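Local structure of fimbria adhesin protein (Klebsiella pneumoniae, 3U4K) at residues A[37-42]-A[135-140]; A[148-153]-A[171-176]. The protein probably mediates fimbrial attachment to host tissue, this receptor-binding domain of the adhesin binding human collagen V. All coordinates share one frame; numbering follows the deposited sequence.

Contact 1: residues A[37-42]-A[135-140]; sequences MAMGRV and FTLDII
Met37 and Met39, both selenomethionines, lower their side chains onto Phe135, Leu137 and Ile139, alternate residues on one face of strand 133-141. The apolar contacts converge on the two selenium atoms. Met39 SE touches two methyls at once, Leu137 CD2 and Ile139 CD1, each at 3.8 Å. With Ile139 it meets tip to tip, whereas Leu137 is crossed at a slant. CD2 of Leu137 is shared, since Met37 SE approaches the same methyl at 4.2 Å and crosses that side chain at about a right angle. In Met37 an extended chi2 (-171°) carries the selenium away from its backbone and down to the strand.

The second kind of interaction is Met-aromatic. Met37 SE comes to 4.0 Å from Phe135 CE2 and stands 5.2 Å from the ring centroid, 70° off the ring normal, an oblique approach.

The backbones stay well apart, the nearest CA atoms, those of Met37 and Leu137, lying 7.8 Å apart, so side chains alone bridge the gap. Phe107 and Leu105 of strand 103-111 extend the same apolar layer, while Asp138, on the reverse of the strand, forms a salt bridge with Arg106. Apolar side chains from a loop laid over the inward face of a strand are what the core of a jelly-roll beta barrel, the fold of this domain, is built from.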
loop_
_atom_site.group_PDB
_atom_site.type_symbol
_atom_site.label_atom_id
_atom_site.label_comp_id
_atom_site.label_asym_id
_atom_site.label_seq_id
_atom_site.Cartn_x
_atom_site.Cartn_y
_atom_site.Cartn_z
HETATM N N MSE A 37 -1.143 8.159 -3.415
HETATM C CA MSE A 37 -2.056 7.185 -4.026
HETATM C C MSE A 37 -3.366 7.782 -4.493
HETATM O O MSE A 37 -4.413 7.141 -4.393
HETATM C CB MSE A 37 -2.295 6.043 -3.038
HETATM C CG MSE A 37 -0.994 5.308 -2.711
HETATM SE SE MSE A 37 -1.325 3.660 -1.671
HETATM C CE MSE A 37 -2.142 4.473 -0.071
ATOM N N ALA A 38 -3.315 9.006 -5.019
ATOM C CA ALA A 38 -4.512 9.716 -5.483
ATOM C C ALA A 38 -5.228 8.965 -6.605
ATOM O O ALA A 38 -4.633 8.663 -7.642
ATOM C CB ALA A 38 -4.155 11.128 -5.926
HETATM N N MSE A 39 -6.507 8.662 -6.380
HETATM C CA MSE A 39 -7.312 7.904 -7.345
HETATM C C MSE A 39 -8.502 8.699 -7.816
HETATM O O MSE A 39 -9.133 8.341 -8.809
HETATM C CB MSE A 39 -7.763 6.571 -6.743
HETATM C CG MSE A 39 -6.582 5.614 -6.573
HETATM SE SE MSE A 39 -7.125 3.713 -6.455
HETATM C CE MSE A 39 -8.096 3.571 -8.168
ATOM N N GLY A 40 -8.815 9.787 -7.116
ATOM C CA GLY A 40 -9.976 10.616 -7.441
ATOM C C GLY A 40 -11.306 9.997 -7.035
ATOM O O GLY A 40 -11.384 9.234 -6.063
ATOM N N ARG A 41 -12.349 10.320 -7.796
ATOM C CA ARG A 41 -13.719 9.919 -7.477
ATOM C C ARG A 41 -14.072 8.565 -8.095
ATOM O O ARG A 41 -13.786 8.316 -9.267
ATOM C CB ARG A 41 -14.688 10.999 -7.962
ATOM C CG ARG A 41 -16.046 10.997 -7.281
ATOM C CD ARG A 41 -16.827 12.252 -7.642
ATOM N NE ARG A 41 -18.243 12.142 -7.300
ATOM C CZ ARG A 41 -19.179 11.641 -8.106
ATOM N NH1 ARG A 41 -18.862 11.191 -9.316
ATOM N NH2 ARG A 41 -20.442 11.585 -7.697
ATOM N N VAL A 42 -14.693 7.695 -7.300
ATOM C CA VAL A 42 -15.047 6.341 -7.745
ATOM C C VAL A 42 -16.500 5.997 -7.394
ATOM O O VAL A 42 -16.922 6.164 -6.246
ATOM C CB VAL A 42 -14.100 5.276 -7.137
ATOM C CG1 VAL A 42 -14.548 3.864 -7.500
ATOM C CG2 VAL A 42 -12.662 5.502 -7.584
ATOM N N PHE A 135 3.875 -0.529 -7.944
ATOM C CA PHE A 135 3.063 -0.593 -6.731
ATOM C C PHE A 135 1.596 -0.500 -7.123
ATOM O O PHE A 135 1.216 0.371 -7.905
ATOM C CB PHE A 135 3.437 0.516 -5.743
ATOM C CG PHE A 135 2.853 0.327 -4.369
ATOM C CD1 PHE A 135 3.541 -0.396 -3.399
ATOM C CD2 PHE A 135 1.609 0.864 -4.041
ATOM C CE1 PHE A 135 3.002 -0.580 -2.134
ATOM C CE2 PHE A 135 1.065 0.683 -2.777
ATOM C CZ PHE A 135 1.764 -0.038 -1.822
ATOM N N THR A 136 0.777 -1.401 -6.582
ATOM C CA THR A 136 -0.635 -1.486 -6.970
ATOM C C THR A 136 -1.602 -1.460 -5.784
ATOM O O THR A 136 -1.529 -2.300 -4.883
ATOM C CB THR A 136 -0.903 -2.725 -7.856
ATOM O OG1 THR A 136 -0.122 -2.631 -9.054
ATOM C CG2 THR A 136 -2.374 -2.827 -8.238
ATOM N N LEU A 137 -2.501 -0.477 -5.804
ATOM C CA LEU A 137 -3.591 -0.375 -4.839
ATOM C C LEU A 137 -4.882 -0.935 -5.437
ATOM O O LEU A 137 -5.271 -0.582 -6.554
ATOM C CB LEU A 137 -3.785 1.081 -4.403
ATOM C CG LEU A 137 -4.966 1.436 -3.490
ATOM C CD1 LEU A 137 -4.873 0.738 -2.141
ATOM C CD2 LEU A 137 -5.076 2.941 -3.299
ATOM N N ASP A 138 -5.531 -1.820 -4.687
ATOM C CA ASP A 138 -6.795 -2.417 -5.106
ATOM C C ASP A 138 -7.922 -2.022 -4.167
ATOM O O ASP A 138 -7.804 -2.173 -2.947
ATOM C CB ASP A 138 -6.689 -3.943 -5.156
ATOM C CG ASP A 138 -5.997 -4.448 -6.411
ATOM O OD1 ASP A 138 -5.855 -3.672 -7.381
ATOM O OD2 ASP A 138 -5.603 -5.634 -6.428
ATOM N N ILE A 139 -9.006 -1.509 -4.741
ATOM C CA ILE A 139 -10.229 -1.249 -3.985
ATOM C C ILE A 139 -11.210 -2.402 -4.210
ATOM O O ILE A 139 -11.652 -2.649 -5.336
ATOM C CB ILE A 139 -10.857 0.110 -4.351
ATOM C CG1 ILE A 139 -9.865 1.244 -4.068
ATOM C CG2 ILE A 139 -12.142 0.330 -3.564
ATOM C CD1 ILE A 139 -10.238 2.568 -4.701
ATOM N N ILE A 140 -11.527 -3.101 -3.122
ATOM C CA ILE A 140 -12.320 -4.328 -3.159
ATOM C C ILE A 140 -13.693 -4.106 -2.531
ATOM O O ILE A 140 -13.817 -3.381 -1.536
ATOM C CB ILE A 140 -11.604 -5.472 -2.391
ATOM C CG1 ILE A 140 -10.125 -5.594 -2.806
ATOM C CG2 ILE A 140 -12.354 -6.798 -2.524
ATOM C CD1 ILE A 140 -9.882 -5.964 -4.257
#

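Contact 2: residues A[148-153]-A[171-176]; sequences SGTLAS and NADAIT
Thr150 faces Thr176 in an antiparallel, non-hydrogen-bonded pair with CA atoms 4.3 Å apart, and its side chain illustrates how a short edge strand is fitted to its neighbour. Thr150 CB sits 4.0 Å from Ile175 O. With chi1 at -50°, OG1 lies beside the backbone N and CG2 points anti to it; Thr150 CG2 then sits between Ile175 O and the carboxylate of Asp173, 3.5 Å from Asp173 OD1. OG1 heads instead for Thr176, where it meets the methyl CG2; the two threonine side chains cross at a slant on one face of the sheet.

Leu151 N donates to Ile175 O at 3.1 Å in a nearly straight bond (167° at the hydrogen), and on the buried side Leu151 CD1 rests against Ile175 CG2 at 3.7 Å, where Leu170 also packs on both side chains. Leu151 already lies past the end of strand 149-150, and farther along the loop Ser153 CA makes a CA-H...O contact with Asn171 O.

With the threonine pair on the more open face and the leucine-isoleucine contact on the buried one, this is a single antiparallel bridge, backed by one hydrogen bond, at the edge of a small mixed sheet in the jelly-roll barrel.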
loop_
_atom_site.group_PDB
_atom_site.type_symbol
_atom_site.label_atom_id
_atom_site.label_comp_id
_atom_site.label_asym_id
_atom_site.label_seq_id
_atom_site.Cartn_x
_atom_site.Cartn_y
_atom_site.Cartn_z
ATOM N N SER A 148 -20.532 5.195 1.516
ATOM C CA SER A 148 -19.820 6.264 0.825
ATOM C C SER A 148 -18.861 6.970 1.773
ATOM O O SER A 148 -18.899 6.742 2.982
ATOM C CB SER A 148 -20.806 7.269 0.219
ATOM O OG SER A 148 -21.411 6.751 -0.952
ATOM N N GLY A 149 -17.997 7.822 1.221
ATOM C CA GLY A 149 -17.050 8.589 2.027
ATOM C C GLY A 149 -15.715 8.856 1.356
ATOM O O GLY A 149 -15.440 8.353 0.264
ATOM N N THR A 150 -14.891 9.663 2.023
ATOM C CA THR A 150 -13.544 9.983 1.563
ATOM C C THR A 150 -12.541 9.401 2.550
ATOM O O THR A 150 -12.724 9.509 3.764
ATOM C CB THR A 150 -13.332 11.505 1.453
ATOM O OG1 THR A 150 -14.405 12.083 0.701
ATOM C CG2 THR A 150 -12.016 11.829 0.766
ATOM N N LEU A 151 -11.490 8.778 2.025
ATOM C CA LEU A 151 -10.473 8.141 2.861
ATOM C C LEU A 151 -9.613 9.159 3.600
ATOM O O LEU A 151 -9.359 10.254 3.093
ATOM C CB LEU A 151 -9.598 7.205 2.029
ATOM C CG LEU A 151 -10.306 5.961 1.492
ATOM C CD1 LEU A 151 -9.449 5.264 0.454
ATOM C CD2 LEU A 151 -10.652 5.013 2.625
ATOM N N ALA A 152 -9.178 8.780 4.801
ATOM C CA ALA A 152 -8.404 9.659 5.680
ATOM C C ALA A 152 -7.023 10.000 5.126
ATOM O O ALA A 152 -6.370 9.171 4.491
ATOM C CB ALA A 152 -8.278 9.041 7.065
ATOM N N SER A 153 -6.594 11.230 5.380
ATOM C CA SER A 153 -5.268 11.703 4.992
ATOM C C SER A 153 -4.162 11.041 5.825
ATOM O O SER A 153 -4.384 10.666 6.981
ATOM C CB SER A 153 -5.209 13.223 5.151
ATOM O OG SER A 153 -3.944 13.731 4.778
ATOM N N ASN A 171 -3.318 12.272 0.363
ATOM C CA ASN A 171 -3.623 13.645 0.751
ATOM C C ASN A 171 -5.050 13.751 1.282
ATOM O O ASN A 171 -5.664 12.745 1.654
ATOM C CB ASN A 171 -3.455 14.584 -0.445
ATOM C CG ASN A 171 -2.008 14.770 -0.845
ATOM O OD1 ASN A 171 -1.152 15.075 -0.013
ATOM N ND2 ASN A 171 -1.728 14.598 -2.131
ATOM N N ALA A 172 -5.567 14.975 1.326
ATOM C CA ALA A 172 -6.985 15.201 1.562
ATOM C C ALA A 172 -7.713 15.132 0.221
ATOM O O ALA A 172 -7.228 15.668 -0.783
ATOM C CB ALA A 172 -7.206 16.547 2.231
ATOM N N ASP A 173 -8.863 14.457 0.215
ATOM C CA ASP A 173 -9.706 14.286 -0.982
ATOM C C ASP A 173 -8.947 13.713 -2.183
ATOM O O ASP A 173 -9.002 14.260 -3.287
ATOM C CB ASP A 173 -10.418 15.598 -1.361
ATOM C CG ASP A 173 -11.324 16.124 -0.256
ATOM O OD1 ASP A 173 -11.777 15.327 0.598
ATOM O OD2 ASP A 173 -11.591 17.344 -0.247
ATOM N N ALA A 174 -8.241 12.610 -1.954
ATOM C CA ALA A 174 -7.491 11.944 -3.014
ATOM C C ALA A 174 -8.215 10.687 -3.489
ATOM O O ALA A 174 -8.073 10.284 -4.644
ATOM C CB ALA A 174 -6.079 11.621 -2.549
ATOM N N ILE A 175 -8.976 10.068 -2.589
ATOM C CA ILE A 175 -9.869 8.965 -2.947
ATOM C C ILE A 175 -11.254 9.160 -2.323
ATOM O O ILE A 175 -11.414 9.102 -1.097
ATOM C CB ILE A 175 -9.310 7.584 -2.538
ATOM C CG1 ILE A 175 -7.924 7.346 -3.148
ATOM C CG2 ILE A 175 -10.276 6.479 -2.958
ATOM C CD1 ILE A 175 -7.262 6.053 -2.716
ATOM N N THR A 176 -12.248 9.395 -3.176
ATOM C CA THR A 176 -13.640 9.495 -2.741
ATOM C C THR A 176 -14.451 8.342 -3.329
ATOM O O THR A 176 -14.492 8.157 -4.547
ATOM C CB THR A 176 -14.277 10.842 -3.146
ATOM O OG1 THR A 176 -13.323 11.899 -2.978
ATOM C CG2 THR A 176 -15.505 11.132 -2.294
#

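From the N terminus, the chain passes through 37-42, then runs for 92 residues, more than half of them in strands, before 135-140 returns to close the long loop of contact 1. Contact 2 opens only afterwards: 148-153 leads through strands 154-160 and 166-170 to 171-176, closing a loop of 17 residues. The two are therefore in series, neither nested nor crossed. In space they join, because strand 175-178 lies between 40-43 and 149-150 in one sheet, with probable hydrogen bonds from Gly40 N to Ala174 O and Val42 N to Thr176 O. Contact 2 adds the edge strand 149-150 to that sheet; contact 1 packs the loop leading into 40-43 against the sheet containing 133-141.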